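Local coordinates for zinc phosphodiesterase ELAC protein 1 (Homo sapiens, PDB 3ZWF) that removes 2',3'-cyclic phosphates from tRNAs during tRNA repair and, as a two-zinc phosphodiesterase, shows some tRNA 3'-processing endonuclease activity, at residues A[58-63]-A[182-187]; A[93-98]-A[121-126]; A[176-181]-A[247-252]. All blocks are in the same frame, centred on the assembly; numbering follows the deposited sequence.

Contact 1 of 3, residues A[58-63]-A[182-187]; sequences ITHLHG and IPSFGF. With ZN (zinc ion), chain E.
Phe-185 N reaches Thr-59 O at 2.9 Å, the one direct hydrogen bond between the loop 58-63 and the segment 182-187, which leads into and along strand 184-191. The HxHxDH signature of the metallo-beta-lactamase fold begins in this loop, His-60 and His-62 being its first two zinc ligands. The bond is bent, 136° at the hydrogen, and Ser-184 CA adds a CH...O contact to the same carbonyl. A bridging water extends the polar seam, accepting from Leu-61 N and donating to Pro-183 O.

Apolar contacts flank this seam. Ile-182 has CG1 between its backbone N and carbonyl carbon (chi1 61°), which lays that atom over one face of the His-62 ring, 3.9 Å from its centroid; CD1 reaches Leu-61. The ring of Phe-187 turns its edge to the loop, CE2 against Thr-59 CG2 and CZ against Ile-58 O, a buried carbonyl with no hydrogen-bond partner. From the second subunit of the homodimer, His-109 packs on Ile-182 and Leu-107 on Leu-61.

His-60 NE2 and His-62 ND1 hold one zinc together with His-180, Asp-251, a water and a phosphate. The rotation of the His-60 ring is fixed from behind: ND1 donates nearly in the ring plane to Thr-59 OG1 at 3.0 Å, and that hydroxyl also bonds Asp-34 OD2.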
loop_
_atom_site.group_PDB
_atom_site.type_symbol
_atom_site.label_atom_id
_atom_site.label_comp_id
_atom_site.label_asym_id
_atom_site.label_seq_id
_atom_site.Cartn_x
_atom_site.Cartn_y
_atom_site.Cartn_z
ATOM N N ILE A 58 13.483 6.594 4.094
ATOM C CA ILE A 58 13.299 5.261 3.480
ATOM C C ILE A 58 14.619 4.571 3.254
ATOM O O ILE A 58 15.535 5.146 2.622
ATOM C CB ILE A 58 12.536 5.383 2.109
ATOM C CG1 ILE A 58 11.176 6.065 2.277
ATOM C CG2 ILE A 58 12.381 4.005 1.459
ATOM C CD1 ILE A 58 10.165 5.367 3.236
ATOM N N THR A 59 14.772 3.377 3.842
ATOM C CA THR A 59 16.090 2.667 3.859
ATOM C C THR A 59 16.455 2.051 2.513
ATOM O O THR A 59 17.600 2.033 2.126
ATOM C CB THR A 59 16.145 1.560 4.882
ATOM O OG1 THR A 59 15.087 0.612 4.635
ATOM C CG2 THR A 59 16.012 2.126 6.322
ATOM N N HIS A 60 15.439 1.597 1.753
ATOM C CA HIS A 60 15.663 0.956 0.471
ATOM C C HIS A 60 14.352 0.774 -0.260
ATOM O O HIS A 60 13.315 0.725 0.390
ATOM C CB HIS A 60 16.426 -0.349 0.575
ATOM C CG HIS A 60 15.702 -1.491 1.238
ATOM N ND1 HIS A 60 15.371 -1.514 2.587
ATOM C CD2 HIS A 60 15.461 -2.735 0.772
ATOM C CE1 HIS A 60 14.831 -2.688 2.874
ATOM N NE2 HIS A 60 14.874 -3.452 1.794
ATOM N N LEU A 61 14.462 0.631 -1.576
ATOM C CA LEU A 61 13.265 0.534 -2.416
ATOM C C LEU A 61 12.786 -0.907 -2.629
ATOM O O LEU A 61 12.584 -1.333 -3.783
ATOM C CB LEU A 61 13.538 1.249 -3.754
ATOM C CG LEU A 61 13.803 2.753 -3.628
ATOM C CD1 LEU A 61 14.039 3.437 -4.984
ATOM C CD2 LEU A 61 12.627 3.421 -2.889
ATOM N N HIS A 62 12.556 -1.625 -1.521
ATOM C CA HIS A 62 11.766 -2.860 -1.516
ATOM C C HIS A 62 10.401 -2.488 -1.021
ATOM O O HIS A 62 10.261 -1.658 -0.159
ATOM C CB HIS A 62 12.384 -3.937 -0.655
ATOM C CG HIS A 62 13.426 -4.731 -1.365
ATOM N ND1 HIS A 62 14.374 -5.461 -0.693
ATOM C CD2 HIS A 62 13.635 -4.949 -2.683
ATOM C CE1 HIS A 62 15.127 -6.097 -1.568
ATOM N NE2 HIS A 62 14.708 -5.783 -2.792
ATOM N N GLY A 63 9.356 -3.091 -1.589
ATOM C CA GLY A 63 8.014 -2.634 -1.334
ATOM C C GLY A 63 7.534 -2.634 0.111
ATOM O O GLY A 63 6.742 -1.764 0.505
ATOM N N ILE A 182 19.316 -5.112 -2.994
ATOM C CA ILE A 182 19.400 -3.813 -3.681
ATOM C C ILE A 182 20.068 -2.894 -2.678
ATOM O O ILE A 182 20.178 -3.267 -1.502
ATOM C CB ILE A 182 18.026 -3.248 -4.122
ATOM C CG1 ILE A 182 17.083 -2.992 -2.967
ATOM C CG2 ILE A 182 17.397 -4.201 -5.162
ATOM C CD1 ILE A 182 15.877 -2.192 -3.360
ATOM N N PRO A 183 20.537 -1.708 -3.116
ATOM C CA PRO A 183 21.207 -0.870 -2.130
ATOM C C PRO A 183 20.294 -0.438 -0.984
ATOM O O PRO A 183 19.112 -0.111 -1.192
ATOM C CB PRO A 183 21.670 0.324 -2.938
ATOM C CG PRO A 183 21.821 -0.232 -4.362
ATOM C CD PRO A 183 20.674 -1.168 -4.468
ATOM N N SER A 184 20.854 -0.451 0.212
ATOM C CA SER A 184 20.118 -0.160 1.402
ATOM C C SER A 184 20.959 0.731 2.317
ATOM O O SER A 184 22.195 0.740 2.228
ATOM C CB SER A 184 19.716 -1.482 2.084
ATOM O OG SER A 184 18.998 -1.291 3.301
ATOM N N PHE A 185 20.259 1.504 3.144
ATOM C CA PHE A 185 20.869 2.537 3.972
ATOM C C PHE A 185 20.491 2.378 5.423
ATOM O O PHE A 185 19.421 1.898 5.776
ATOM C CB PHE A 185 20.492 3.952 3.498
ATOM C CG PHE A 185 20.924 4.243 2.084
ATOM C CD1 PHE A 185 22.238 4.643 1.785
ATOM C CD2 PHE A 185 20.022 4.101 1.055
ATOM C CE1 PHE A 185 22.617 4.884 0.493
ATOM C CE2 PHE A 185 20.408 4.346 -0.215
ATOM C CZ PHE A 185 21.703 4.734 -0.507
ATOM N N GLY A 186 21.436 2.772 6.268
ATOM C CA GLY A 186 21.177 3.030 7.659
ATOM C C GLY A 186 21.225 4.522 7.962
ATOM O O GLY A 186 21.835 5.333 7.213
ATOM N N PHE A 187 20.563 4.898 9.038
ATOM C CA PHE A 187 20.448 6.280 9.445
ATOM C C PHE A 187 20.923 6.425 10.869
ATOM O O PHE A 187 20.587 5.608 11.743
ATOM C CB PHE A 187 19.021 6.786 9.332
ATOM C CG PHE A 187 18.468 6.712 7.927
ATOM C CD1 PHE A 187 18.810 7.650 6.987
ATOM C CD2 PHE A 187 17.627 5.669 7.568
ATOM C CE1 PHE A 187 18.325 7.582 5.689
ATOM C CE2 PHE A 187 17.141 5.588 6.269
ATOM C CZ PHE A 187 17.486 6.554 5.323
HETATM ZN ZN ZN E . 14.656 -5.708 1.436
HETATM O O HOH W 1 17.175 0.921 -2.730
HETATM O O HOH W 2 12.643 -5.553 1.854
#

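Contact 2 of 3, residues A[93-98]-A[121-126]; sequences GPVGLR and LVPTAD
Val-95 and Val-122 lie side by side and point the same way, their CG2 methyls 3.8 Å apart. In both residues CG1 is anti to the backbone N (chi1 170° in Val-95), which leaves CG2 as the branch that does the touching. Val-95 CG2 also sits 3.4 Å from Leu-121 O and brushes Pro-123 CD at the border of the contact, where Val-95 is exposed.

While Val-95 points toward the other chain, Leu-121 and Pro-94 turn their side chains to one common face of the sheet. There both pack against Phe-185 of strand 184-191. Leu-121 CD1 rests 3.7 Å from Gly-93 O, on the neighbouring strand, and near Gly-93 N.

The backbones are joined by a parallel beta bridge, Pro-94 with Leu-121, where strand 89-94 and strand 116-121 end together in one of the two sheets of the alpha-beta/beta-alpha sandwich of the metallo-beta-lactamase fold. Leu-121 N donates to Gly-93 O at 2.8 Å, and Val-95 N donates to Leu-121 O at 3.1 Å, so Leu-121 bonds the residues before and after the proline.

Beyond the bridge the two chains part. From Pro-94 to Leu-97 the backbone makes a type II turn closed by Leu-97 N to Pro-94 O, with Gly-96 as N-cap of helix 97-107; Glu-120 OE2 accepts from Gly-96 N and Arg-98 N. The other chain leaves as a loop, in which Thr-124 OG1 donates to Asp-126 OD1 at 2.6 Å and also bonds Arg-177.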
loop_
_atom_site.group_PDB
_atom_site.type_symbol
_atom_site.label_atom_id
_atom_site.label_comp_id
_atom_site.label_asym_id
_atom_site.label_seq_id
_atom_site.Cartn_x
_atom_site.Cartn_y
_atom_site.Cartn_z
ATOM N N GLY A 93 15.328 9.327 0.721
ATOM C CA GLY A 93 15.415 7.921 0.319
ATOM C C GLY A 93 16.214 7.727 -0.942
ATOM O O GLY A 93 16.807 8.690 -1.456
ATOM N N PRO A 94 16.349 6.479 -1.386
ATOM C CA PRO A 94 17.162 6.232 -2.540
ATOM C C PRO A 94 16.676 6.896 -3.823
ATOM O O PRO A 94 15.498 7.125 -3.991
ATOM C CB PRO A 94 17.140 4.707 -2.681
ATOM C CG PRO A 94 16.679 4.198 -1.386
ATOM C CD PRO A 94 15.801 5.230 -0.827
ATOM N N VAL A 95 17.617 7.172 -4.717
ATOM C CA VAL A 95 17.288 7.579 -6.087
ATOM C C VAL A 95 16.157 6.707 -6.638
ATOM O O VAL A 95 16.243 5.482 -6.613
ATOM C CB VAL A 95 18.532 7.497 -7.017
ATOM C CG1 VAL A 95 18.133 7.688 -8.512
ATOM C CG2 VAL A 95 19.530 8.536 -6.610
ATOM N N GLY A 96 15.138 7.368 -7.192
ATOM C CA GLY A 96 13.954 6.712 -7.744
ATOM C C GLY A 96 12.715 7.041 -6.947
ATOM O O GLY A 96 11.567 6.985 -7.472
ATOM N N LEU A 97 12.910 7.383 -5.682
ATOM C CA LEU A 97 11.775 7.637 -4.795
ATOM C C LEU A 97 10.986 8.903 -5.179
ATOM O O LEU A 97 9.759 8.929 -5.110
ATOM C CB LEU A 97 12.227 7.705 -3.322
ATOM C CG LEU A 97 11.113 7.909 -2.306
ATOM C CD1 LEU A 97 10.158 6.710 -2.275
ATOM C CD2 LEU A 97 11.729 8.089 -0.865
ATOM N N ARG A 98 11.696 9.961 -5.553
ATOM C CA ARG A 98 11.018 11.217 -5.855
ATOM C C ARG A 98 10.003 11.039 -6.999
ATOM O O ARG A 98 8.847 11.460 -6.886
ATOM C CB ARG A 98 12.003 12.311 -6.232
ATOM C CG ARG A 98 11.355 13.690 -6.419
ATOM C CD ARG A 98 12.350 14.751 -6.883
ATOM N NE ARG A 98 13.483 14.870 -5.971
ATOM C CZ ARG A 98 14.765 14.824 -6.321
ATOM N NH1 ARG A 98 15.142 14.625 -7.579
ATOM N NH2 ARG A 98 15.673 14.997 -5.387
ATOM N N LEU A 121 19.236 9.889 -2.029
ATOM C CA LEU A 121 20.564 9.334 -1.765
ATOM C C LEU A 121 21.056 8.496 -2.919
ATOM O O LEU A 121 20.346 7.617 -3.406
ATOM C CB LEU A 121 20.518 8.445 -0.523
ATOM C CG LEU A 121 20.503 9.195 0.813
ATOM C CD1 LEU A 121 19.259 9.982 1.059
ATOM C CD2 LEU A 121 20.608 8.087 1.918
ATOM N N VAL A 122 22.263 8.783 -3.387
ATOM C CA VAL A 122 22.844 8.079 -4.537
ATOM C C VAL A 122 23.673 6.913 -4.003
ATOM O O VAL A 122 24.771 7.124 -3.376
ATOM C CB VAL A 122 23.742 9.000 -5.435
ATOM C CG1 VAL A 122 24.387 8.194 -6.562
ATOM C CG2 VAL A 122 22.904 10.129 -6.001
ATOM N N PRO A 123 23.202 5.691 -4.240
ATOM C CA PRO A 123 23.956 4.538 -3.788
ATOM C C PRO A 123 25.207 4.250 -4.631
ATOM O O PRO A 123 25.398 4.804 -5.722
ATOM C CB PRO A 123 22.955 3.411 -3.918
ATOM C CG PRO A 123 22.090 3.844 -5.041
ATOM C CD PRO A 123 21.996 5.303 -4.993
ATOM N N THR A 124 26.054 3.382 -4.099
ATOM C CA THR A 124 27.205 2.887 -4.843
ATOM C C THR A 124 26.914 1.439 -5.249
ATOM O O THR A 124 26.154 0.730 -4.583
ATOM C CB THR A 124 28.521 3.042 -4.099
ATOM O OG1 THR A 124 28.511 2.246 -2.911
ATOM C CG2 THR A 124 28.756 4.514 -3.768
ATOM N N ALA A 125 27.567 1.028 -6.335
ATOM C CA ALA A 125 27.321 -0.278 -6.975
ATOM C C ALA A 125 27.703 -1.451 -6.052
ATOM O O ALA A 125 27.120 -2.536 -6.133
ATOM C CB ALA A 125 28.110 -0.362 -8.306
ATOM N N ASP A 126 28.659 -1.218 -5.148
ATOM C CA ASP A 126 29.118 -2.281 -4.235
ATOM C C ASP A 126 28.204 -2.489 -3.009
ATOM O O ASP A 126 28.553 -3.191 -2.095
ATOM C CB ASP A 126 30.593 -2.103 -3.809
ATOM C CG ASP A 126 30.860 -0.810 -3.027
ATOM O OD1 ASP A 126 30.007 0.085 -2.991
ATOM O OD2 ASP A 126 31.969 -0.670 -2.456
#

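Contact 3 of 3, residues A[176-181]-A[247-252]; sequences FRLFHR and CILGDC. With ZN (zinc ion), chain E; ZN (zinc ion), chain D; PO4 (phosphate ion), chain F.
His-180 and Asp-251 meet at a zinc ion, bound by His-180 NE2 at 2.3 Å and Asp-251 OD2 at 2.4 Å. The same OD2 binds the second zinc at 2.2 Å, making it a bridge of the dinuclear centre of this metallo-beta-lactamase fold. Water 2 spans the same pair of metals, and a phosphate, probably from the crystallisation liquor, gives O1 to the first zinc and O3 to the second.

The two side chains run side by side, ring and carboxylate planes 84° apart. Asp-251 CB lies over one face of the imidazole, 3.4 Å from its centroid, while phosphate O1 stands at the ring edge. Across the ring from the zinc-binding nitrogen, His-180 ND1 bonds Gly-288 O, which fixes the ring's rotation. Arg-181, its chain bent at chi3, swings round to donate NH1 to phosphate O1 at 2.8 Å; its NH2 bonds to O1 and O2 are weak.

Farther out, backbone and apolar packing join the ends of strands 171-179 and 245-249 behind the metal ligands. Cys-252 CA makes a CH...O contact to Phe-179 O at 3.1 Å, and Leu-178 wedges CD1 against Leu-249 CB and Gly-250. Phe-176 touches Leu-249 CD1 with its ring edge, and Asp-251 O takes the Ser-184 hydroxyl.

The two zincs and Arg-181 would together offset the negative charge of the bound phosphate, consistent with a site built to take a phosphodiester of tRNA.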
loop_
_atom_site.group_PDB
_atom_site.type_symbol
_atom_site.label_atom_id
_atom_site.label_comp_id
_atom_site.label_asym_id
_atom_site.label_seq_id
_atom_site.Cartn_x
_atom_site.Cartn_y
_atom_site.Cartn_z
ATOM N N PHE A 176 24.312 6.029 5.962
ATOM C CA PHE A 176 25.473 5.239 5.579
ATOM C C PHE A 176 25.031 3.998 4.801
ATOM O O PHE A 176 23.870 3.593 4.849
ATOM C CB PHE A 176 26.344 4.862 6.791
ATOM C CG PHE A 176 25.596 4.170 7.926
ATOM C CD1 PHE A 176 24.876 4.885 8.860
ATOM C CD2 PHE A 176 25.608 2.785 8.030
ATOM C CE1 PHE A 176 24.191 4.249 9.854
ATOM C CE2 PHE A 176 24.945 2.118 9.065
ATOM C CZ PHE A 176 24.227 2.858 9.989
ATOM N N ARG A 177 25.985 3.410 4.097
ATOM C CA ARG A 177 25.708 2.360 3.134
ATOM C C ARG A 177 25.715 0.987 3.793
ATOM O O ARG A 177 26.637 0.650 4.583
ATOM C CB ARG A 177 26.728 2.360 2.008
ATOM C CG ARG A 177 26.743 3.658 1.189
ATOM C CD ARG A 177 27.894 3.645 0.198
ATOM N NE ARG A 177 29.158 3.645 0.907
ATOM C CZ ARG A 177 30.319 3.247 0.408
ATOM N NH1 ARG A 177 30.414 2.810 -0.842
ATOM N NH2 ARG A 177 31.405 3.291 1.171
ATOM N N LEU A 178 24.685 0.234 3.424
ATOM C CA LEU A 178 24.530 -1.174 3.766
ATOM C C LEU A 178 24.553 -2.051 2.528
ATOM O O LEU A 178 24.406 -1.554 1.414
ATOM C CB LEU A 178 23.205 -1.417 4.524
ATOM C CG LEU A 178 22.959 -0.516 5.731
ATOM C CD1 LEU A 178 21.631 -0.814 6.426
ATOM C CD2 LEU A 178 24.072 -0.717 6.780
ATOM N N PHE A 179 24.805 -3.340 2.718
ATOM C CA PHE A 179 24.796 -4.320 1.641
ATOM C C PHE A 179 23.501 -5.119 1.716
ATOM O O PHE A 179 23.194 -5.703 2.749
ATOM C CB PHE A 179 25.964 -5.281 1.736
ATOM C CG PHE A 179 26.150 -6.096 0.501
ATOM C CD1 PHE A 179 25.478 -7.307 0.332
ATOM C CD2 PHE A 179 26.965 -5.622 -0.546
ATOM C CE1 PHE A 179 25.606 -8.029 -0.863
ATOM C CE2 PHE A 179 27.119 -6.360 -1.738
ATOM C CZ PHE A 179 26.420 -7.567 -1.887
ATOM N N HIS A 180 22.754 -5.142 0.612
ATOM C CA HIS A 180 21.512 -5.871 0.548
ATOM C C HIS A 180 21.316 -6.352 -0.901
ATOM O O HIS A 180 22.186 -6.134 -1.758
ATOM C CB HIS A 180 20.400 -4.970 1.095
ATOM C CG HIS A 180 19.042 -5.622 1.218
ATOM N ND1 HIS A 180 18.822 -6.847 1.825
ATOM C CD2 HIS A 180 17.824 -5.169 0.833
ATOM C CE1 HIS A 180 17.521 -7.131 1.764
ATOM N NE2 HIS A 180 16.898 -6.124 1.182
ATOM N N ARG A 181 20.182 -6.986 -1.200
ATOM C CA ARG A 181 19.887 -7.426 -2.572
ATOM C C ARG A 181 19.782 -6.243 -3.525
ATOM O O ARG A 181 20.116 -6.334 -4.717
ATOM C CB ARG A 181 18.556 -8.234 -2.629
ATOM C CG ARG A 181 18.543 -9.480 -1.823
ATOM C CD ARG A 181 17.416 -10.453 -2.260
ATOM N NE ARG A 181 16.065 -9.874 -2.357
ATOM C CZ ARG A 181 15.348 -9.414 -1.324
ATOM N NH1 ARG A 181 15.842 -9.381 -0.077
ATOM N NH2 ARG A 181 14.128 -8.944 -1.542
ATOM N N CYS A 247 20.394 4.792 16.009
ATOM C CA CYS A 247 20.765 4.282 14.691
ATOM C C CYS A 247 19.759 3.210 14.257
ATOM O O CYS A 247 19.456 2.295 14.998
ATOM C CB CYS A 247 22.145 3.676 14.715
ATOM S SG CYS A 247 23.387 4.946 15.062
ATOM N N ILE A 248 19.274 3.369 13.041
ATOM C CA ILE A 248 18.219 2.515 12.484
ATOM C C ILE A 248 18.732 2.022 11.145
ATOM O O ILE A 248 18.959 2.845 10.230
ATOM C CB ILE A 248 16.931 3.331 12.282
ATOM C CG1 ILE A 248 16.488 3.920 13.641
ATOM C CG2 ILE A 248 15.814 2.407 11.721
ATOM C CD1 ILE A 248 15.310 4.826 13.566
ATOM N N LEU A 249 18.956 0.712 11.034
ATOM C CA LEU A 249 19.518 0.129 9.818
ATOM C C LEU A 249 18.443 -0.570 8.981
ATOM O O LEU A 249 17.654 -1.353 9.532
ATOM C CB LEU A 249 20.605 -0.875 10.107
ATOM C CG LEU A 249 21.994 -0.350 10.478
ATOM C CD1 LEU A 249 21.969 0.394 11.801
ATOM C CD2 LEU A 249 22.970 -1.529 10.497
ATOM N N GLY A 250 18.440 -0.292 7.681
ATOM C CA GLY A 250 17.617 -1.064 6.727
ATOM C C GLY A 250 18.063 -2.516 6.605
ATOM O O GLY A 250 19.083 -2.951 7.188
ATOM N N ASP A 251 17.290 -3.281 5.837
ATOM C CA ASP A 251 17.622 -4.673 5.533
ATOM C C ASP A 251 19.066 -4.719 5.042
ATOM O O ASP A 251 19.512 -3.891 4.262
ATOM C CB ASP A 251 16.788 -5.233 4.401
ATOM C CG ASP A 251 15.282 -5.314 4.725
ATOM O OD1 ASP A 251 14.837 -4.929 5.816
ATOM O OD2 ASP A 251 14.528 -5.750 3.815
ATOM N N CYS A 252 19.780 -5.728 5.513
ATOM C CA CYS A 252 21.206 -5.887 5.176
ATOM C C CYS A 252 21.748 -7.228 5.658
ATOM O O CYS A 252 21.228 -7.824 6.583
ATOM C CB CYS A 252 22.037 -4.760 5.800
ATOM S SG CYS A 252 22.161 -4.740 7.570
HETATM ZN ZN ZN E . 14.656 -5.708 1.436
HETATM ZN ZN ZN D . 12.361 -5.944 3.967
HETATM P P PO4 F . 12.952 -8.544 2.034
HETATM O O1 PO4 F . 14.260 -7.851 1.576
HETATM O O2 PO4 F . 11.918 -8.256 0.823
HETATM O O3 PO4 F . 12.351 -7.863 3.197
HETATM O O4 PO4 F . 13.235 -10.005 2.081
HETATM O O HOH W 2 12.643 -5.553 1.854
#

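How the contacts relate
From the N terminus, strand 53-57 leads into the zinc-binding loop 58-63, which opens the long loop that contact 1 closes 119 residues later. Contact 2 is nested inside it, joining the ends of neighbouring strands 89-94 and 116-121 in the first sheet; it meets contact 1 where Pro-123 packs on Pro-183. Contact 3 opens at 176-181, just before contact 1 closes, and ends at 247-252, so contacts 1 and 3 cross. Together these two tie the loop that follows strand 53-57 of the first sheet to strands 171-179, 184-191 and 245-249 of the second, around one shared zinc. Arg-177 reaches back from contact 3 to Thr-124 of contact 2.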